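Local coordinates for NAD-dependent epimerase/dehydratase domain-containing protein (Ruegeria pomeroyi DSS-3, PDB 3IUS) that is of unknown function but probably binds an NAD-type dinucleotide through a Rossmann-like domain, probably as an atypical member of the short-chain dehydrogenase/reductase superfamily, at residues T71-S75 with R127-R131; Y100-V106 with R131-E135; L121-A125 with S247-E251. All blocks are in the same frame, centred on the assembly; numbering follows the deposited sequence. Where two conformers were deposited one is given.

Contact 1 of 3, residues T71-S75 with R127-R131; sequences TAPDS and RGRWR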
loop_
_atom_site.group_PDB
_atom_site.type_symbol
_atom_site.label_atom_id
_atom_site.label_comp_id
_atom_site.label_asym_id
_atom_site.label_seq_id
_atom_site.Cartn_x
_atom_site.Cartn_y
_atom_site.Cartn_z
ATOM N N THR A 71 -4.466 8.288 -2.160
ATOM C CA THR A 71 -5.354 8.993 -1.239
ATOM C C THR A 71 -6.391 8.062 -0.613
ATOM O O THR A 71 -7.131 7.394 -1.322
ATOM C CB THR A 71 -6.080 10.151 -1.949
ATOM O OG1 THR A 71 -6.898 9.627 -3.004
ATOM C CG2 THR A 71 -5.074 11.124 -2.538
ATOM N N ALA A 72 -6.438 8.023 0.718
ATOM C CA ALA A 72 -7.403 7.181 1.429
ATOM C C ALA A 72 -8.841 7.652 1.217
ATOM O O ALA A 72 -9.091 8.840 1.047
ATOM C CB ALA A 72 -7.078 7.147 2.917
ATOM N N PRO A 73 -9.796 6.712 1.235
ATOM C CA PRO A 73 -11.207 7.070 1.054
ATOM C C PRO A 73 -11.840 7.558 2.349
ATOM O O PRO A 73 -11.267 7.380 3.425
ATOM C CB PRO A 73 -11.841 5.737 0.655
ATOM C CG PRO A 73 -10.994 4.735 1.357
ATOM C CD PRO A 73 -9.601 5.255 1.162
ATOM N N ASP A 74 -13.004 8.185 2.231
ATOM C CA ASP A 74 -13.834 8.525 3.378
ATOM C C ASP A 74 -15.204 7.895 3.154
ATOM O O ASP A 74 -15.375 7.119 2.210
ATOM C CB ASP A 74 -13.956 10.046 3.536
ATOM C CG ASP A 74 -14.442 10.731 2.272
ATOM O OD1 ASP A 74 -15.128 10.085 1.457
ATOM O OD2 ASP A 74 -14.134 11.926 2.088
ATOM N N SER A 75 -16.176 8.247 3.996
ATOM C CA SER A 75 -17.512 7.661 3.910
ATOM C C SER A 75 -18.173 7.867 2.549
ATOM O O SER A 75 -19.129 7.175 2.213
ATOM C CB SER A 75 -18.419 8.195 5.026
ATOM O OG SER A 75 -18.608 9.592 4.920
ATOM N N ARG A 127 -13.675 1.239 7.337
ATOM C CA ARG A 127 -12.531 1.487 6.465
ATOM C C ARG A 127 -12.536 0.551 5.260
ATOM O O ARG A 127 -12.319 0.981 4.129
ATOM C CB ARG A 127 -11.220 1.350 7.240
ATOM C CG ARG A 127 -11.002 2.448 8.261
ATOM C CD ARG A 127 -10.863 3.809 7.587
ATOM N NE ARG A 127 -9.485 4.088 7.187
ATOM C CZ ARG A 127 -9.141 4.890 6.184
ATOM N NH1 ARG A 127 -7.860 5.077 5.897
ATOM N NH2 ARG A 127 -10.073 5.493 5.456
ATOM N N GLY A 128 -12.783 -0.731 5.507
ATOM C CA GLY A 128 -12.853 -1.706 4.438
ATOM C C GLY A 128 -13.997 -1.438 3.480
ATOM O O GLY A 128 -13.855 -1.629 2.269
ATOM N N ARG A 129 -15.143 -1.022 4.016
ATOM C CA ARG A 129 -16.291 -0.697 3.166
ATOM C C ARG A 129 -15.994 0.533 2.306
ATOM O O ARG A 129 -16.393 0.598 1.139
ATOM C CB ARG A 129 -17.567 -0.481 3.984
ATOM C CG ARG A 129 -18.125 -1.749 4.619
ATOM C CD ARG A 129 -19.543 -1.533 5.144
ATOM N NE ARG A 129 -19.657 -0.337 5.971
ATOM C CZ ARG A 129 -19.452 -0.319 7.282
ATOM N NH1 ARG A 129 -19.130 -1.434 7.916
ATOM N NH2 ARG A 129 -19.576 0.814 7.959
ATOM N N TRP A 130 -15.293 1.506 2.880
ATOM C CA TRP A 130 -14.939 2.705 2.124
ATOM C C TRP A 130 -13.967 2.369 0.994
ATOM O O TRP A 130 -14.039 2.955 -0.092
ATOM C CB TRP A 130 -14.341 3.787 3.027
ATOM C CG TRP A 130 -15.239 4.213 4.148
ATOM C CD1 TRP A 130 -16.586 4.010 4.248
ATOM C CD2 TRP A 130 -14.854 4.934 5.325
ATOM N NE1 TRP A 130 -17.059 4.551 5.417
ATOM C CE2 TRP A 130 -16.017 5.123 6.097
ATOM C CE3 TRP A 130 -13.638 5.433 5.801
ATOM C CZ2 TRP A 130 -16.001 5.789 7.321
ATOM C CZ3 TRP A 130 -13.623 6.095 7.020
ATOM C CH2 TRP A 130 -14.798 6.268 7.763
ATOM N N ARG A 131 -13.060 1.427 1.252
ATOM C CA ARG A 131 -12.141 0.956 0.219
ATOM C C ARG A 131 -12.914 0.308 -0.919
ATOM O O ARG A 131 -12.648 0.582 -2.085
ATOM C CB ARG A 131 -11.130 -0.043 0.782
ATOM C CG ARG A 131 -10.007 0.586 1.573
ATOM C CD ARG A 131 -9.057 1.367 0.673
ATOM N NE ARG A 131 -8.007 1.998 1.464
ATOM C CZ ARG A 131 -7.065 2.791 0.966
ATOM N NH1 ARG A 131 -7.036 3.054 -0.333
ATOM N NH2 ARG A 131 -6.153 3.321 1.768
HETATM O O HOH W 1 -5.276 5.027 -2.010
#
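The carbonyl oxygen of P73 is approached by the guanidinium of R127, whose NH2 lies 3.0 Å from P73 O. The oxygen sits near the plane of the guanidinium at its edge, but the N-H points well off line (125° at the hydrogen), so the bond is weak. The R127 chain reaches it by bending twice, at chi2 and at chi3 (-87°), which folds the guanidinium back toward the loop; A72 CB packs at the same edge, beside NH1. A second arginine, R131, offers P73 a flat surface instead. P73 CD stands over the centre of its guanidinium, 3.5 Å from CZ, and the proline ring and the arginine chain cross at about a right angle. R131 NH1 is also joined to T71 O through a water, 3.1 Å from NH1, although the water's bond to the carbonyl is weak. W130 takes the rest of the loop on one face of its indole, with R127 NH2 at the ring edge. The D74-S75 peptide lies across that face, and S75 CA makes a CH-pi contact 3.6 Å from the centroid of the five-membered ring, only 18° off its normal. R127 CA covers the opposite face, near the rim. P73 CG meets W130 CB at 3.9 Å, closing the apolar part of the contact. Segment 71-75 follows strand 66-69 and segment 127-131 lies near the start of helix 126-140, so the contact joins a loop at the C-terminal end of the parallel sheet to a neighbouring helix, the edge where Rossmann-type folds usually bind their dinucleotide.

Contact 2 of 3, residues Y100-V106 with R131-E135; sequences YLSTTAV and RVMAE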
loop_
_atom_site.group_PDB
_atom_site.type_symbol
_atom_site.label_atom_id
_atom_site.label_comp_id
_atom_site.label_asym_id
_atom_site.label_seq_id
_atom_site.Cartn_x
_atom_site.Cartn_y
_atom_site.Cartn_z
ATOM N N TYR A 100 -4.865 2.601 -8.829
ATOM C CA TYR A 100 -5.465 2.922 -7.543
ATOM C C TYR A 100 -4.880 2.021 -6.475
ATOM O O TYR A 100 -4.958 0.798 -6.577
ATOM C CB TYR A 100 -6.991 2.772 -7.568
ATOM C CG TYR A 100 -7.610 3.007 -6.206
ATOM C CD1 TYR A 100 -7.626 4.278 -5.643
ATOM C CD2 TYR A 100 -8.154 1.958 -5.475
ATOM C CE1 TYR A 100 -8.168 4.502 -4.392
ATOM C CE2 TYR A 100 -8.702 2.173 -4.227
ATOM C CZ TYR A 100 -8.711 3.448 -3.691
ATOM O OH TYR A 100 -9.249 3.669 -2.448
ATOM N N LEU A 101 -4.282 2.621 -5.449
ATOM C CA LEU A 101 -3.778 1.841 -4.334
ATOM C C LEU A 101 -4.902 1.558 -3.339
ATOM O O LEU A 101 -5.477 2.478 -2.746
ATOM C CB LEU A 101 -2.597 2.537 -3.656
ATOM C CG LEU A 101 -1.380 2.816 -4.552
ATOM C CD1 LEU A 101 -0.237 3.420 -3.739
ATOM C CD2 LEU A 101 -0.919 1.554 -5.277
ATOM N N SER A 102 -5.217 0.276 -3.184
ATOM C CA SER A 102 -6.256 -0.181 -2.278
ATOM C C SER A 102 -5.581 -0.948 -1.150
ATOM O O SER A 102 -4.379 -0.807 -0.939
ATOM C CB SER A 102 -7.256 -1.077 -3.024
ATOM O OG SER A 102 -8.403 -1.354 -2.230
ATOM N N THR A 103 -6.344 -1.761 -0.430
ATOM C CA THR A 103 -5.774 -2.579 0.639
ATOM C C THR A 103 -6.420 -3.959 0.663
ATOM O O THR A 103 -7.406 -4.206 -0.036
ATOM C CB THR A 103 -5.960 -1.938 2.033
ATOM O OG1 THR A 103 -7.338 -2.024 2.412
ATOM C CG2 THR A 103 -5.512 -0.477 2.039
ATOM N N THR A 104 -5.864 -4.854 1.475
ATOM C CA THR A 104 -6.406 -6.204 1.588
ATOM C C THR A 104 -7.586 -6.271 2.547
ATOM O O THR A 104 -8.149 -7.346 2.764
ATOM C CB THR A 104 -5.339 -7.218 2.034
ATOM O OG1 THR A 104 -4.798 -6.816 3.301
ATOM C CG2 THR A 104 -4.222 -7.319 1.005
ATOM N N ALA A 105 -7.962 -5.131 3.125
ATOM C CA ALA A 105 -9.071 -5.112 4.078
ATOM C C ALA A 105 -10.396 -5.353 3.369
ATOM O O ALA A 105 -11.400 -5.675 4.001
ATOM C CB ALA A 105 -9.107 -3.806 4.865
ATOM N N VAL A 106 -10.388 -5.220 2.047
ATOM C CA VAL A 106 -11.595 -5.448 1.268
ATOM C C VAL A 106 -12.133 -6.876 1.393
ATOM O O VAL A 106 -13.334 -7.107 1.229
ATOM C CB VAL A 106 -11.364 -5.147 -0.215
ATOM C CG1 VAL A 106 -10.968 -3.685 -0.406
ATOM C CG2 VAL A 106 -10.304 -6.068 -0.779
ATOM N N ARG A 131 -13.060 1.427 1.252
ATOM C CA ARG A 131 -12.141 0.956 0.219
ATOM C C ARG A 131 -12.914 0.308 -0.919
ATOM O O ARG A 131 -12.648 0.582 -2.085
ATOM C CB ARG A 131 -11.130 -0.043 0.782
ATOM C CG ARG A 131 -10.007 0.586 1.573
ATOM C CD ARG A 131 -9.057 1.367 0.673
ATOM N NE ARG A 131 -8.007 1.998 1.464
ATOM C CZ ARG A 131 -7.065 2.791 0.966
ATOM N NH1 ARG A 131 -7.036 3.054 -0.333
ATOM N NH2 ARG A 131 -6.153 3.321 1.768
ATOM N N VAL A 132 -13.865 -0.561 -0.579
ATOM C CA VAL A 132 -14.669 -1.216 -1.612
ATOM C C VAL A 132 -15.428 -0.187 -2.446
ATOM O O VAL A 132 -15.481 -0.292 -3.678
ATOM C CB VAL A 132 -15.663 -2.226 -1.012
ATOM C CG1 VAL A 132 -16.675 -2.661 -2.077
ATOM C CG2 VAL A 132 -14.916 -3.424 -0.428
HETATM N N MSE A 133 -16.021 0.790 -1.769
HETATM C CA MSE A 133 -16.691 1.911 -2.419
HETATM C C MSE A 133 -15.766 2.568 -3.428
HETATM O O MSE A 133 -16.130 2.788 -4.584
HETATM C CB MSE A 133 -17.042 2.986 -1.394
HETATM C CG MSE A 133 -18.369 2.881 -0.685
HETATM SE SE MSE A 133 -18.811 4.712 -0.127
HETATM C CE MSE A 133 -19.382 5.393 -1.856
ATOM N N ALA A 134 -14.571 2.921 -2.958
ATOM C CA ALA A 134 -13.599 3.623 -3.793
ATOM C C ALA A 134 -13.232 2.789 -5.018
ATOM O O ALA A 134 -13.228 3.297 -6.141
ATOM C CB ALA A 134 -12.357 3.980 -2.984
ATOM N N GLU A 135 -12.945 1.506 -4.808
ATOM C CA GLU A 135 -12.603 0.628 -5.926
ATOM C C GLU A 135 -13.713 0.626 -6.962
ATOM O O GLU A 135 -13.450 0.704 -8.158
ATOM C CB GLU A 135 -12.382 -0.809 -5.464
ATOM C CG GLU A 135 -11.102 -1.039 -4.685
ATOM C CD GLU A 135 -10.674 -2.500 -4.719
ATOM O OE1 GLU A 135 -11.099 -3.233 -5.635
ATOM O OE2 GLU A 135 -9.912 -2.927 -3.834
#
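S102 OG donates to E135 OE2 across 2.7 Å, meeting the anti lone pair, the one turned away from OE1. With chi1 at -170° the hydroxyl swings away from the serine's own N and toward the helix, while OE1 of the same carboxylate forms a salt bridge with R150 on strand 146-155. Both oxygens of this buried glutamate are thus engaged. R131 NH1 gives a weak hydrogen bond to Y100 OH at 3.1 Å, with ring and guanidinium planes 53° apart, and lies 2.9 Å from L101 O. This is the alpha/beta layering of a Rossmann-type domain: the axes of strand 100-103 and helix 131-135 run nearly antiparallel, at 152°, with a closest approach of 8.9 Å. Over one face of the R131 guanidinium stands T103 CG2, 3.6 Å from NE, while T103 OG1 accepts from A105 N in an ST turn that fixes the threonine's rotation. With an alanine at R131 the guanidinium is gone, which is likely to leave Y100 OH without its arginine donor and T103 CG2 without the flat group it packs on. Further out, A134 CB packs against Y100 CZ, whose ring also stacks with W138, and V106 CB meets V132 CG2 at 4.0 Å.

Contact 3 of 3, residues L121-A125 with S247-E251; sequences LTPTA and SFYSE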
loop_
_atom_site.group_PDB
_atom_site.type_symbol
_atom_site.label_atom_id
_atom_site.label_comp_id
_atom_site.label_asym_id
_atom_site.label_seq_id
_atom_site.Cartn_x
_atom_site.Cartn_y
_atom_site.Cartn_z
ATOM N N LEU A 121 -15.842 -9.653 -1.957
ATOM C CA LEU A 121 -15.455 -8.646 -0.972
ATOM C C LEU A 121 -16.476 -8.528 0.155
ATOM O O LEU A 121 -17.632 -8.179 -0.072
ATOM C CB LEU A 121 -15.263 -7.290 -1.650
ATOM C CG LEU A 121 -14.388 -7.334 -2.907
ATOM C CD1 LEU A 121 -14.241 -5.944 -3.513
ATOM C CD2 LEU A 121 -13.030 -7.949 -2.598
ATOM N N THR A 122 -16.042 -8.819 1.376
ATOM C CA THR A 122 -16.921 -8.732 2.534
ATOM C C THR A 122 -16.213 -8.079 3.714
ATOM O O THR A 122 -16.013 -8.712 4.746
ATOM C CB THR A 122 -17.447 -10.122 2.961
ATOM O OG1 THR A 122 -16.362 -10.921 3.448
ATOM C CG2 THR A 122 -18.084 -10.830 1.783
ATOM N N PRO A 123 -15.840 -6.801 3.567
ATOM C CA PRO A 123 -15.164 -6.105 4.670
ATOM C C PRO A 123 -16.057 -6.057 5.906
ATOM O O PRO A 123 -17.281 -5.993 5.787
ATOM C CB PRO A 123 -14.930 -4.696 4.118
ATOM C CG PRO A 123 -15.868 -4.560 2.945
ATOM C CD PRO A 123 -16.101 -5.931 2.409
ATOM N N THR A 124 -15.459 -6.090 7.089
ATOM C CA THR A 124 -16.265 -6.115 8.300
ATOM C C THR A 124 -16.286 -4.783 9.043
ATOM O O THR A 124 -16.978 -4.647 10.047
ATOM C CB THR A 124 -15.826 -7.241 9.263
ATOM O OG1 THR A 124 -14.486 -7.003 9.703
ATOM C CG2 THR A 124 -15.902 -8.596 8.571
ATOM N N ALA A 125 -15.536 -3.803 8.551
ATOM C CA ALA A 125 -15.486 -2.502 9.211
ATOM C C ALA A 125 -15.590 -1.353 8.213
ATOM O O ALA A 125 -15.492 -1.561 7.005
ATOM C CB ALA A 125 -14.221 -2.377 10.056
ATOM N N SER A 247 -9.994 -3.732 16.024
ATOM C CA SER A 247 -10.569 -3.990 14.708
ATOM C C SER A 247 -9.590 -4.708 13.782
ATOM O O SER A 247 -9.998 -5.365 12.822
ATOM C CB SER A 247 -11.043 -2.685 14.062
ATOM O OG SER A 247 -11.840 -2.942 12.917
ATOM N N PHE A 248 -8.298 -4.581 14.068
ATOM C CA PHE A 248 -7.283 -5.211 13.225
ATOM C C PHE A 248 -7.149 -6.703 13.505
ATOM O O PHE A 248 -6.617 -7.454 12.686
ATOM C CB PHE A 248 -5.932 -4.514 13.383
ATOM C CG PHE A 248 -5.912 -3.114 12.849
ATOM C CD1 PHE A 248 -6.270 -2.857 11.533
ATOM C CD2 PHE A 248 -5.535 -2.056 13.656
ATOM C CE1 PHE A 248 -6.255 -1.569 11.033
ATOM C CE2 PHE A 248 -5.516 -0.764 13.162
ATOM C CZ PHE A 248 -5.876 -0.521 11.848
ATOM N N TYR A 249 -7.638 -7.125 14.664
ATOM C CA TYR A 249 -7.590 -8.525 15.054
ATOM C C TYR A 249 -8.951 -9.189 14.881
ATOM O O TYR A 249 -9.201 -10.260 15.433
ATOM C CB TYR A 249 -7.122 -8.653 16.508
ATOM C CG TYR A 249 -5.654 -8.356 16.715
ATOM C CD1 TYR A 249 -4.706 -9.374 16.680
ATOM C CD2 TYR A 249 -5.212 -7.059 16.943
ATOM C CE1 TYR A 249 -3.361 -9.107 16.867
ATOM C CE2 TYR A 249 -3.866 -6.784 17.134
ATOM C CZ TYR A 249 -2.946 -7.810 17.092
ATOM O OH TYR A 249 -1.611 -7.539 17.281
ATOM N N SER A 250 -9.828 -8.552 14.110
ATOM C CA SER A 250 -11.186 -9.058 13.926
ATOM C C SER A 250 -11.365 -9.732 12.571
ATOM O O SER A 250 -12.433 -10.254 12.274
ATOM C CB SER A 250 -12.210 -7.929 14.070
ATOM O OG SER A 250 -12.103 -7.012 12.994
ATOM N N GLU A 251 -10.319 -9.709 11.756
ATOM C CA GLU A 251 -10.358 -10.343 10.444
ATOM C C GLU A 251 -9.071 -11.120 10.237
ATOM O O GLU A 251 -7.986 -10.609 10.495
ATOM C CB GLU A 251 -10.485 -9.296 9.337
ATOM C CG GLU A 251 -11.797 -8.545 9.321
ATOM C CD GLU A 251 -11.887 -7.566 8.167
ATOM O OE1 GLU A 251 -10.835 -7.044 7.741
ATOM O OE2 GLU A 251 -13.013 -7.319 7.685
#
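The carboxylate of E251 presents a single oxygen, OE2, to T124, and the two donors there reach it from different directions. T124 N, 2.8 Å from OE2, approaches it almost in line with the C-O bond, with 139° at the hydrogen. T124 OG1 donates at 2.5 Å from above the carboxylate plane, 43° out of it. The glutamate reaches the loop because its chain is extended beyond CG and comes from the direction opposite to the threonine side chain. On the threonine, OG1 lies between the backbone N and the carbonyl carbon (chi1 63°), which brings hydroxyl and amide to the same oxygen. Within segment 247-251, a type I turn runs from S247 to S250, and S250 OG donates to S247 O at 2.7 Å, reinforcing the turn that precedes E251. A125, the N-cap residue of helix 126-140, also has its CB near S247 OG in the conformer given. The contact ties the loop leading into that helix to the loop between helix 243-247 and strand 254-255. With little surface buried, it depends mainly on the two bonds to OE2, and this pair of donors would probably favour a charged carboxylate.

Contacts 1 and 2 use helix 126-140, and contact 3 holds the loop that leads into it. Contacts 1 and 2 share R131, with centres about 7 Å apart; the arginine lies between the P73 loop and the end of strand 97-103, and P73 continues the packing, its CB 4.1 Å from A134 CB and its CD 4.0 Å from Y100 OH. Contact 3 is centred about 13 Å from each of the other two, but P123 bridges the distance. Its CB lies 3.4 Å from G128 C of contact 1, and its CG 3.7 Å from V132 CG2 of contact 2. The T71 side chain touches what may be a glycine-rich Rossmann-type motif, so a dinucleotide site is probably nearby.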